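Local coordinates for protein SAM-dependent methyltransferase (Pyrococcus horikoshii, PDB 1WZN) that binds S-adenosyl-L-homocysteine, the spent form of the methyl donor, and probably transfers methyl groups from S-adenosylmethionine to an acceptor substrate, at residues 25-28 / 29-33; 113-116 / 117-120; 122-125 / 126-130; 175-179 / 180-184; 234-237 / 238-242. All blocks are in the same frame, centred on the assembly; numbering follows the deposited sequence.

Overall arrangement
Along the chain the five contacts follow one another without overlap. Interaction 1 lies on helix 23-36 and interaction 3 on helix 121-134, helices of the Rossmann-like methyltransferase fold, their centres about 25 Å apart. Between them in sequence, interaction 2 forms the loop after strand 106-111 that lines the S-adenosyl-L-homocysteine pocket; it touches interaction 3, with centres about 11 Å apart. Interaction 4 is the hairpin end of the separate antiparallel sheet, about 32 Å from interaction 1 between centres. Interaction 5, the loop before strand 242-248, is salt-bridged to interaction 1 through Glu26 and Arg242. The Rossmann-like core thus holds the ligand, while interactions 4 and 5 meet the second subunit.

Interaction 1 of 5, residues 25-28 / 29-33; sequences AEID and FVEEI
Helix 23-36 contributes about two and a half turns of regular alpha-helix here, and Ile27 and Val30 meet along its inner side. Their side chains lie next to each other and point the same way, Ile27 CD1 reaching Val30 CG2 at 4.0 Å. Val30 holds CG1 anti to its own backbone N (chi1 171°), which turns CG2 back along the helix to within 3.3 Å of Glu26 O. That same carbonyl accepts the N-H of Val30. One residue on, Glu31 N donates to Ile27 O at 2.8 Å, and the aliphatic CG of Glu31 rests 3.3 Å from Ile27 O. The i to i+4 ladder is continued by Phe29 N to Ala25 O and Glu32 N to Asp28 O, all four donors lying somewhat tilted from the carbonyl planes. Asp28 and Glu31 lie one turn apart, Asp28 OD1 4.8 Å from Glu31 OE2; Arg62 makes salt bridges with both, which probably offsets their mutual repulsion. Glu26 is bridged to Arg19, Arg22 and Arg242. Ile27 packs on Pro55, Glu58 and Leu59 of helix 54-61, Val30 and Ile33 touch Ile142 of strand 139-146, and Phe29 meets Trp244 of strand 242-248 edge-to-face.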
# COMPACT_ATOMS: atom_id res chain seq x y z
N ALA A 25 32.13 3.82 12.36
CA ALA A 25 31.54 5.15 12.24
C ALA A 25 30.79 5.48 13.53
O ALA A 25 30.79 6.63 13.97
CB ALA A 25 30.58 5.20 11.04
N GLU A 26 30.15 4.48 14.12
CA GLU A 26 29.41 4.70 15.35
C GLU A 26 30.33 5.03 16.52
O GLU A 26 30.03 5.92 17.31
CB GLU A 26 28.54 3.49 15.69
CG GLU A 26 27.24 3.45 14.91
CD GLU A 26 26.26 2.42 15.43
OE1 GLU A 26 25.13 2.36 14.89
OE2 GLU A 26 26.60 1.68 16.37
N ILE A 27 31.45 4.34 16.63
CA ILE A 27 32.35 4.64 17.74
C ILE A 27 33.06 5.97 17.53
O ILE A 27 33.47 6.63 18.49
CB ILE A 27 33.33 3.47 17.98
CG1 ILE A 27 32.53 2.23 18.40
CG2 ILE A 27 34.33 3.83 19.08
CD1 ILE A 27 31.53 2.48 19.54
N ASP A 28 33.19 6.39 16.27
CA ASP A 28 33.80 7.70 15.98
C ASP A 28 32.88 8.74 16.64
O ASP A 28 33.35 9.69 17.26
CB ASP A 28 33.84 8.00 14.48
CG ASP A 28 34.97 7.29 13.76
OD1 ASP A 28 35.84 6.71 14.43
OD2 ASP A 28 34.98 7.33 12.51
N PHE A 29 31.58 8.55 16.47
CA PHE A 29 30.59 9.46 17.04
C PHE A 29 30.64 9.40 18.56
O PHE A 29 30.58 10.42 19.24
CB PHE A 29 29.18 9.11 16.55
CG PHE A 29 28.09 9.99 17.12
CD1 PHE A 29 28.19 11.38 17.05
CD2 PHE A 29 26.97 9.43 17.73
CE1 PHE A 29 27.19 12.20 17.58
CE2 PHE A 29 25.96 10.24 18.27
CZ PHE A 29 26.07 11.63 18.19
N VAL A 30 30.74 8.19 19.10
CA VAL A 30 30.82 8.01 20.54
C VAL A 30 32.03 8.76 21.10
O VAL A 30 31.92 9.42 22.14
CB VAL A 30 30.91 6.51 20.91
CG1 VAL A 30 31.23 6.35 22.41
CG2 VAL A 30 29.59 5.82 20.59
N GLU A 31 33.17 8.68 20.43
CA GLU A 31 34.36 9.38 20.92
C GLU A 31 34.18 10.89 20.86
O GLU A 31 34.74 11.62 21.67
CB GLU A 31 35.61 8.98 20.14
CG GLU A 31 36.04 7.54 20.33
CD GLU A 31 37.51 7.34 19.98
OE1 GLU A 31 38.35 7.45 20.89
OE2 GLU A 31 37.80 7.08 18.80
N GLU A 32 33.40 11.37 19.89
CA GLU A 32 33.16 12.81 19.81
C GLU A 32 32.34 13.20 21.03
O GLU A 32 32.54 14.27 21.61
CB GLU A 32 32.42 13.19 18.53
CG GLU A 32 32.04 14.66 18.50
CD GLU A 32 31.60 15.15 17.14
OE1 GLU A 32 30.66 14.56 16.57
OE2 GLU A 32 32.20 16.12 16.63
N ILE A 33 31.41 12.34 21.44
CA ILE A 33 30.60 12.62 22.61
C ILE A 33 31.51 12.65 23.85
O ILE A 33 31.39 13.55 24.69
CB ILE A 33 29.48 11.57 22.81
CG1 ILE A 33 28.47 11.64 21.65
CG2 ILE A 33 28.75 11.81 24.12
CD1 ILE A 33 27.38 10.58 21.73

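Interaction 2 of 5, residues 113-116 / 117-120; sequences FSTI and MYFD. With MG (magnesium ion), chain E; SAH (S-adenosyl-L-homocysteine), chain F.
The S-adenosyl-L-homocysteine pocket of this Rossmann-like methyltransferase is lined here by the loop after strand 106-111, which winds into a short 3-10 turn where Thr115 meets Phe119. Three successive i to i+3 bonds define the turn: Met117 N to Ser114 O, Tyr118 N to Thr115 O at 3.0 Å, and Phe119 N to Ile116 O. Each donor stands well above its carbonyl plane, as the tight winding requires. Thr115 faces the ligand, its OG1 3.4 Å from C5' of the ligand. Phe113 CB lies 3.5 Å from atom O of the ligand. With CG anti to its carbonyl carbon (chi1 -52°), Phe119 swings its ring back under the turn, so that CE2 comes 3.5 Å from Thr115 O and 4.1 Å from Thr115 CG2. The edge of that ring meets the adenine amino group in plane, CE1 3.6 Å from N6 of the ligand. An alanine at Phe119 is likely to open a gap beside the adenine and let its amino end shift. Val97 and Leu98 also touch this ring, and Tyr118 OH is hydrogen-bonded to Tyr5 and Asp205. Beyond the turn, Asp120 caps the following helix through OD1, which takes the N-H of Asp123 and also accepts a hydrogen bond from a water, while Asp120 OD2 binds the magnesium ion at 2.4 Å.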
# COMPACT_ATOMS: atom_id res chain seq x y z
N PHE A 113 22.55 -0.23 20.59
CA PHE A 113 21.58 -0.90 19.73
C PHE A 113 20.16 -1.16 20.24
O PHE A 113 19.71 -2.31 20.33
CB PHE A 113 22.20 -2.21 19.20
CG PHE A 113 21.55 -2.72 17.94
CD1 PHE A 113 21.18 -1.85 16.92
CD2 PHE A 113 21.32 -4.08 17.76
CE1 PHE A 113 20.59 -2.32 15.74
CE2 PHE A 113 20.73 -4.57 16.59
CZ PHE A 113 20.36 -3.68 15.58
N SER A 114 19.48 -0.08 20.59
CA SER A 114 18.07 -0.12 21.00
C SER A 114 17.68 -0.94 22.21
O SER A 114 16.50 -1.22 22.40
CB SER A 114 17.23 -0.61 19.82
OG SER A 114 17.68 -0.01 18.62
N THR A 115 18.64 -1.32 23.05
CA THR A 115 18.29 -2.14 24.20
C THR A 115 17.39 -1.51 25.26
O THR A 115 16.76 -2.23 26.03
CB THR A 115 19.56 -2.71 24.86
OG1 THR A 115 20.27 -3.49 23.88
CG2 THR A 115 19.22 -3.61 26.04
N ILE A 116 17.27 -0.18 25.31
CA ILE A 116 16.37 0.38 26.32
C ILE A 116 14.94 -0.08 26.07
O ILE A 116 14.11 -0.06 26.98
CB ILE A 116 16.36 1.93 26.36
CG1 ILE A 116 15.97 2.51 25.00
CG2 ILE A 116 17.71 2.45 26.84
CD1 ILE A 116 15.75 4.01 25.04
N MET A 117 14.65 -0.52 24.84
CA MET A 117 13.30 -0.97 24.50
C MET A 117 12.87 -2.23 25.24
O MET A 117 11.68 -2.54 25.29
CB MET A 117 13.19 -1.19 22.99
CG MET A 117 13.25 0.11 22.19
SD MET A 117 13.06 -0.12 20.41
CE MET A 117 11.30 -0.47 20.29
N TYR A 118 13.82 -2.97 25.81
CA TYR A 118 13.47 -4.17 26.56
C TYR A 118 12.90 -3.83 27.93
O TYR A 118 12.34 -4.70 28.60
CB TYR A 118 14.70 -5.08 26.73
CG TYR A 118 14.96 -5.99 25.56
CD1 TYR A 118 14.26 -7.19 25.42
CD2 TYR A 118 15.83 -5.62 24.55
CE1 TYR A 118 14.43 -7.99 24.29
CE2 TYR A 118 16.01 -6.41 23.42
CZ TYR A 118 15.30 -7.59 23.30
OH TYR A 118 15.45 -8.36 22.16
N PHE A 119 13.01 -2.57 28.33
CA PHE A 119 12.55 -2.15 29.65
C PHE A 119 11.33 -1.23 29.66
O PHE A 119 11.27 -0.28 28.88
CB PHE A 119 13.71 -1.45 30.37
CG PHE A 119 14.97 -2.26 30.37
CD1 PHE A 119 15.10 -3.36 31.20
CD2 PHE A 119 16.01 -1.94 29.51
CE1 PHE A 119 16.25 -4.15 31.17
CE2 PHE A 119 17.17 -2.72 29.47
CZ PHE A 119 17.29 -3.82 30.30
N ASP A 120 10.37 -1.51 30.54
CA ASP A 120 9.19 -0.65 30.64
C ASP A 120 9.59 0.59 31.43
O ASP A 120 10.73 0.71 31.87
CB ASP A 120 7.99 -1.36 31.30
CG ASP A 120 8.29 -1.92 32.69
OD1 ASP A 120 9.16 -1.40 33.41
OD2 ASP A 120 7.59 -2.89 33.07
MG MG E . 6.92 -3.42 35.28
N SAH F . 25.03 -4.07 22.65
CA SAH F . 25.08 -5.22 21.66
CB SAH F . 23.90 -6.16 21.66
CG SAH F . 22.50 -5.68 21.34
SD SAH F . 21.39 -7.14 21.57
C SAH F . 25.28 -4.56 20.22
O SAH F . 25.37 -3.32 20.12
OXT SAH F . 25.37 -5.38 19.23
C5' SAH F . 20.56 -6.83 23.07
C4' SAH F . 21.34 -7.48 24.32
O4' SAH F . 20.50 -7.16 25.43
C3' SAH F . 21.43 -8.99 24.34
O3' SAH F . 22.79 -9.42 24.32
C2' SAH F . 20.63 -9.38 25.65
O2' SAH F . 21.14 -10.55 26.27
C1' SAH F . 20.77 -8.12 26.49
N9 SAH F . 19.89 -7.92 27.48
C8 SAH F . 18.51 -7.80 27.51
N7 SAH F . 17.99 -7.60 28.68
C5 SAH F . 19.11 -7.58 29.55
C6 SAH F . 19.19 -7.39 30.98
N6 SAH F . 18.13 -7.20 31.77
N1 SAH F . 20.47 -7.42 31.49
C2 SAH F . 21.58 -7.62 30.72
N3 SAH F . 21.54 -7.80 29.35
C4 SAH F . 20.28 -7.77 28.84
O HOH W 1 8.76 -2.74 35.70
O HOH W 2 5.84 -1.66 35.66

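Interaction 3 of 5, residues 122-125 / 126-130; sequences EDLR and KLFSK
Leu124 crosses the ring of Phe128 at a slant, its branch point set over the ring face and displaced toward CZ. Leu124 CG lies 4.1 Å from the ring centroid and 29° off the ring normal, a CH-pi contact, with Leu124 CG 3.7 Å from Phe128 CZ. CG of Leu124 stands anti to the backbone N (chi1 -164°), which carries the branch forward along the helix onto the ring. The opposite end of the ring is placed by the backbone: Leu124 O lies over one face, offset toward the rim and 3.4 Å from Phe128 CG, while accepting the N-H of Phe128 in a nearly straight bond at 2.9 Å (171°). These residues belong to helix 121-134 of the methyltransferase fold, an alpha-helix whose i to i+4 ladder also joins Leu127 N to Asp123 O. On the same side Leu124 CD1 reaches Leu127 CD2 at 4.1 Å. Leu218 and Ala219 of helix 212-219 touch Phe128, and Leu218 also touches Leu124. A serine in place of Phe128 would probably leave Leu124 without its aromatic neighbour and a gap facing helix 212-219. Arg125 runs extended from CG to NE and packs on Leu217 of the second subunit.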
# COMPACT_ATOMS: atom_id res chain seq x y z
N GLU A 122 9.06 1.75 34.53
CA GLU A 122 9.60 1.52 35.86
C GLU A 122 11.03 0.97 35.82
O GLU A 122 11.91 1.43 36.55
CB GLU A 122 8.69 0.57 36.64
CG GLU A 122 7.25 1.08 36.86
CD GLU A 122 6.49 1.39 35.57
OE1 GLU A 122 6.53 0.57 34.62
OE2 GLU A 122 5.83 2.46 35.50
N ASP A 123 11.26 -0.03 34.98
CA ASP A 123 12.59 -0.63 34.87
C ASP A 123 13.58 0.33 34.23
O ASP A 123 14.77 0.30 34.55
CB ASP A 123 12.54 -1.93 34.07
CG ASP A 123 11.98 -3.09 34.88
OD1 ASP A 123 11.91 -2.97 36.12
OD2 ASP A 123 11.62 -4.12 34.28
N LEU A 124 13.11 1.19 33.33
CA LEU A 124 13.99 2.14 32.68
C LEU A 124 14.46 3.17 33.72
O LEU A 124 15.63 3.57 33.72
CB LEU A 124 13.28 2.83 31.51
CG LEU A 124 14.17 3.57 30.50
CD1 LEU A 124 15.27 2.64 29.98
CD2 LEU A 124 13.32 4.09 29.35
N ARG A 125 13.57 3.59 34.61
CA ARG A 125 13.96 4.55 35.64
C ARG A 125 14.98 3.89 36.56
O ARG A 125 15.94 4.53 36.99
CB ARG A 125 12.75 4.99 36.48
CG ARG A 125 11.73 5.86 35.75
CD ARG A 125 10.78 6.49 36.75
NE ARG A 125 9.84 7.41 36.11
CZ ARG A 125 9.13 8.33 36.76
NH1 ARG A 125 9.26 8.46 38.07
NH2 ARG A 125 8.29 9.12 36.10
N LYS A 126 14.76 2.62 36.86
CA LYS A 126 15.67 1.88 37.73
C LYS A 126 17.05 1.79 37.07
O LYS A 126 18.07 1.93 37.73
CB LYS A 126 15.14 0.47 38.00
CG LYS A 126 16.05 -0.36 38.90
CD LYS A 126 15.45 -1.72 39.22
CE LYS A 126 16.30 -2.47 40.23
NZ LYS A 126 15.74 -3.82 40.57
N LEU A 127 17.05 1.54 35.76
CA LEU A 127 18.29 1.45 35.00
C LEU A 127 19.07 2.76 35.04
O LEU A 127 20.26 2.78 35.35
CB LEU A 127 18.00 1.08 33.54
CG LEU A 127 19.22 1.08 32.60
CD1 LEU A 127 20.24 0.04 33.06
CD2 LEU A 127 18.76 0.77 31.17
N PHE A 128 18.39 3.86 34.71
CA PHE A 128 19.03 5.17 34.70
C PHE A 128 19.58 5.51 36.08
O PHE A 128 20.64 6.13 36.20
CB PHE A 128 18.05 6.26 34.27
CG PHE A 128 17.62 6.18 32.82
CD1 PHE A 128 18.37 5.47 31.89
CD2 PHE A 128 16.48 6.84 32.39
CE1 PHE A 128 17.99 5.43 30.54
CE2 PHE A 128 16.09 6.81 31.05
CZ PHE A 128 16.84 6.11 30.13
N SER A 129 18.86 5.12 37.12
CA SER A 129 19.29 5.38 38.49
C SER A 129 20.59 4.62 38.78
O SER A 129 21.52 5.18 39.37
CB SER A 129 18.21 4.96 39.48
OG SER A 129 18.56 5.36 40.79
N LYS A 130 20.64 3.36 38.38
CA LYS A 130 21.83 2.54 38.60
C LYS A 130 23.02 3.04 37.77
O LYS A 130 24.17 2.97 38.21
CB LYS A 130 21.56 1.07 38.25
CG LYS A 130 20.40 0.44 39.01
CD LYS A 130 20.71 0.30 40.48
CE LYS A 130 20.22 -1.03 41.03
NZ LYS A 130 21.11 -1.53 42.12

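Interaction 4 of 5, residues 175-179 / 180-184; sequences EVEPA and VQKLR
Strands 166-177 and 182-192 form a beta hairpin, closed by a type I turn from Pro178 to Gln181 and a G1 bulge in which Gln181 and Lys182 together face Glu177. The close-knit part is the backbone ladder. Glu177 and Lys182 are a hydrogen-bonded pair, Glu177 N to Lys182 O at 2.9 Å and Lys182 N to Glu177 O at 3.1 Å, both almost straight. Glu175 and Arg184 form the next such pair; there Glu175 N lies in the carbonyl plane of Arg184 O, on a lone pair. Between them Val176 and Leu183 are a non-hydrogen-bonded pair, their side chains meeting at Val176 CG2 and Leu183 CG, 4.2 Å apart.

Against these straight bonds, the partly exposed side chains of Glu175, Glu177, Lys182 and Arg184, which share the other face, touch mainly near their bases and then diverge. Glu177 and Val180 point the same way, Glu177 CB touching Val180 CG2 at 3.8 Å, whereas Lys182 crosses Glu177 obliquely and Glu177 OE1 rests against Lys182 CB. The Lys182 chain, bent at chi2 (-73°), carries NZ away to Asn208; Arg184 turns to Asp204. At the turn the second subunit adds Arg213 N to Gln181 OE1, and Gln181 NE2 pairs with Glu214 of its own chain. One water donates to both Ala179 O and Gln181 OE1, each at 2.8 Å.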
# COMPACT_ATOMS: atom_id res chain seq x y z
N GLU A 175 3.73 -6.59 15.76
CA GLU A 175 2.37 -6.40 16.22
C GLU A 175 2.47 -5.31 17.28
O GLU A 175 3.10 -5.50 18.32
CB GLU A 175 1.83 -7.71 16.80
CG GLU A 175 1.43 -8.71 15.72
CD GLU A 175 1.44 -10.16 16.19
OE1 GLU A 175 1.02 -10.41 17.34
OE2 GLU A 175 1.85 -11.04 15.40
N VAL A 176 1.88 -4.15 16.99
CA VAL A 176 1.94 -3.01 17.89
C VAL A 176 0.65 -2.74 18.67
O VAL A 176 -0.45 -2.91 18.15
CB VAL A 176 2.30 -1.73 17.11
CG1 VAL A 176 2.43 -0.55 18.06
CG2 VAL A 176 3.58 -1.95 16.33
N GLU A 177 0.82 -2.34 19.92
CA GLU A 177 -0.28 -1.99 20.81
C GLU A 177 0.06 -0.56 21.24
O GLU A 177 0.70 -0.35 22.27
CB GLU A 177 -0.32 -2.92 22.02
CG GLU A 177 -0.47 -4.39 21.66
CD GLU A 177 -0.50 -5.28 22.88
OE1 GLU A 177 0.41 -5.17 23.73
OE2 GLU A 177 -1.44 -6.11 22.99
N PRO A 178 -0.35 0.43 20.44
CA PRO A 178 -0.11 1.86 20.67
C PRO A 178 -0.51 2.41 22.03
O PRO A 178 0.26 3.15 22.66
CB PRO A 178 -0.87 2.53 19.53
CG PRO A 178 -1.91 1.60 18.99
CD PRO A 178 -1.34 0.25 19.36
N ALA A 179 -1.70 2.06 22.49
CA ALA A 179 -2.22 2.54 23.77
C ALA A 179 -1.24 2.36 24.91
O ALA A 179 -0.98 3.29 25.68
CB ALA A 179 -3.53 1.85 24.09
N VAL A 180 -0.70 1.15 25.03
CA VAL A 180 0.25 0.84 26.09
C VAL A 180 1.70 0.93 25.65
O VAL A 180 2.61 0.55 26.38
CB VAL A 180 -0.03 -0.57 26.67
CG1 VAL A 180 -1.40 -0.58 27.35
CG2 VAL A 180 0.02 -1.61 25.57
N GLN A 181 1.92 1.45 24.44
CA GLN A 181 3.26 1.63 23.90
C GLN A 181 4.09 0.34 23.95
O GLN A 181 5.23 0.32 24.42
CB GLN A 181 3.97 2.75 24.67
CG GLN A 181 3.40 4.14 24.37
CD GLN A 181 3.90 5.20 25.32
OE1 GLN A 181 3.15 5.69 26.18
NE2 GLN A 181 5.17 5.57 25.20
N LYS A 182 3.49 -0.74 23.45
CA LYS A 182 4.15 -2.04 23.42
C LYS A 182 4.27 -2.49 21.98
O LYS A 182 3.43 -2.15 21.14
CB LYS A 182 3.35 -3.08 24.21
CG LYS A 182 3.30 -2.87 25.72
CD LYS A 182 4.62 -3.21 26.38
CE LYS A 182 4.48 -3.22 27.91
NZ LYS A 182 5.75 -3.59 28.59
N LEU A 183 5.32 -3.24 21.70
CA LEU A 183 5.55 -3.76 20.36
C LEU A 183 5.98 -5.21 20.52
O LEU A 183 6.77 -5.54 21.41
CB LEU A 183 6.65 -2.95 19.66
CG LEU A 183 7.07 -3.32 18.23
CD1 LEU A 183 7.76 -2.13 17.58
CD2 LEU A 183 7.98 -4.53 18.24
N ARG A 184 5.43 -6.10 19.70
CA ARG A 184 5.82 -7.50 19.74
C ARG A 184 6.69 -7.70 18.51
O ARG A 184 6.21 -7.61 17.39
CB ARG A 184 4.58 -8.40 19.66
CG ARG A 184 3.66 -8.29 20.85
CD ARG A 184 4.35 -8.77 22.12
NE ARG A 184 4.83 -10.14 21.99
CZ ARG A 184 5.34 -10.85 23.00
NH1 ARG A 184 5.43 -10.32 24.21
NH2 ARG A 184 5.76 -12.09 22.80
O HOH W 3 1.08 4.20 27.32

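Interaction 5 of 5, residues 234-237 / 238-242; sequences RELS and PNDMR
With CG beside its own backbone N and anti to the carbonyl carbon (chi1 -67°), Asp240 swings its carboxylate back over the turn to the N-H of Ser237. Pro238 and Asn239 fill the two central positions of a type I beta turn from Ser237 to Asp240. The two end residues grip each other twice: Asp240 N donates to Ser237 O at 3.0 Å, and Ser237 N donates to Asp240 OD2 at 2.6 Å, a short and nearly straight bond (169°). Neither donor lies in the plane of its acceptor: Ser237 N above the carboxylate and Asp240 N above the Ser237 carbonyl both stand about 50° out of it. The carboxylate is thereby held alongside the serine, Asp240 OD1 3.5 Å from Ser237 CB. Leu236 runs at an angle across Asp240 and brings CD1 to 3.8 Å from Asp240 OD2. A water donates to Asp240 OD2 and has a weak bond with Ser237 OG. These two bonds between Ser237 and Asp240, one to a side chain and one to a backbone carbonyl, hold the bend in a loop that carries no regular helix or strand before Arg242. Pro238 packs on Glu177 of the second subunit, and Leu236 on Ala179 of that subunit. Within the chain, the loop links strand 225-230, where Leu236 touches Ile228, to strand 242-248, while Arg234 packs against Phe29 and Glu32 of helix 23-36.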
# COMPACT_ATOMS: atom_id res chain seq x y z
N ARG A 234 26.23 15.60 16.77
CA ARG A 234 25.87 16.17 18.05
C ARG A 234 24.85 17.29 17.84
O ARG A 234 25.04 18.43 18.27
CB ARG A 234 27.12 16.69 18.78
CG ARG A 234 28.02 15.56 19.27
CD ARG A 234 29.22 16.05 20.07
NE ARG A 234 28.83 16.78 21.27
CZ ARG A 234 28.90 18.10 21.40
NH1 ARG A 234 29.34 18.84 20.39
NH2 ARG A 234 28.54 18.68 22.53
N GLU A 235 23.77 16.93 17.16
CA GLU A 235 22.67 17.84 16.88
C GLU A 235 21.46 16.96 16.57
O GLU A 235 21.60 15.75 16.40
CB GLU A 235 23.00 18.74 15.68
CG GLU A 235 23.35 17.99 14.40
CD GLU A 235 23.73 18.92 13.26
OE1 GLU A 235 24.69 19.70 13.42
OE2 GLU A 235 23.08 18.86 12.20
N LEU A 236 20.28 17.56 16.53
CA LEU A 236 19.06 16.81 16.23
C LEU A 236 18.33 17.51 15.09
O LEU A 236 17.99 18.68 15.20
CB LEU A 236 18.16 16.75 17.46
CG LEU A 236 16.87 15.92 17.34
CD1 LEU A 236 17.21 14.45 17.18
CD2 LEU A 236 16.00 16.14 18.57
N SER A 237 18.12 16.79 14.00
CA SER A 237 17.42 17.35 12.85
C SER A 237 16.01 16.77 12.80
O SER A 237 15.79 15.61 13.18
CB SER A 237 18.17 17.04 11.56
OG SER A 237 19.46 17.63 11.58
N PRO A 238 15.04 17.56 12.33
CA PRO A 238 13.63 17.17 12.22
C PRO A 238 13.34 15.76 11.72
O PRO A 238 12.50 15.06 12.29
CB PRO A 238 13.06 18.24 11.28
CG PRO A 238 13.82 19.45 11.69
CD PRO A 238 15.24 18.93 11.81
N ASN A 239 14.04 15.34 10.68
CA ASN A 239 13.79 14.02 10.11
C ASN A 239 14.71 12.87 10.52
O ASN A 239 14.65 11.80 9.93
CB ASN A 239 13.74 14.14 8.58
CG ASN A 239 12.68 15.13 8.12
OD1 ASN A 239 11.50 14.98 8.43
ND2 ASN A 239 13.10 16.14 7.37
N ASP A 240 15.56 13.08 11.53
CA ASP A 240 16.44 12.00 11.98
C ASP A 240 15.59 10.80 12.39
O ASP A 240 14.50 10.98 12.94
CB ASP A 240 17.30 12.44 13.17
CG ASP A 240 18.31 13.53 12.81
OD1 ASP A 240 18.70 13.62 11.63
OD2 ASP A 240 18.72 14.28 13.72
N MET A 241 16.09 9.60 12.14
CA MET A 241 15.35 8.38 12.48
C MET A 241 15.97 7.50 13.56
O MET A 241 15.35 6.54 14.02
CB MET A 241 15.09 7.56 11.22
CG MET A 241 13.96 8.11 10.35
SD MET A 241 12.37 8.20 11.22
CE MET A 241 11.76 6.53 11.01
N ARG A 242 17.21 7.79 13.96
CA ARG A 242 17.83 7.04 15.04
C ARG A 242 18.29 8.09 16.04
O ARG A 242 18.86 9.11 15.67
CB ARG A 242 19.02 6.20 14.56
CG ARG A 242 19.62 5.36 15.69
CD ARG A 242 20.31 4.11 15.16
NE ARG A 242 21.47 4.41 14.33
CZ ARG A 242 22.73 4.32 14.75
NH1 ARG A 242 23.00 3.91 15.98
NH2 ARG A 242 23.72 4.62 13.92
O HOH W 4 21.35 15.29 13.23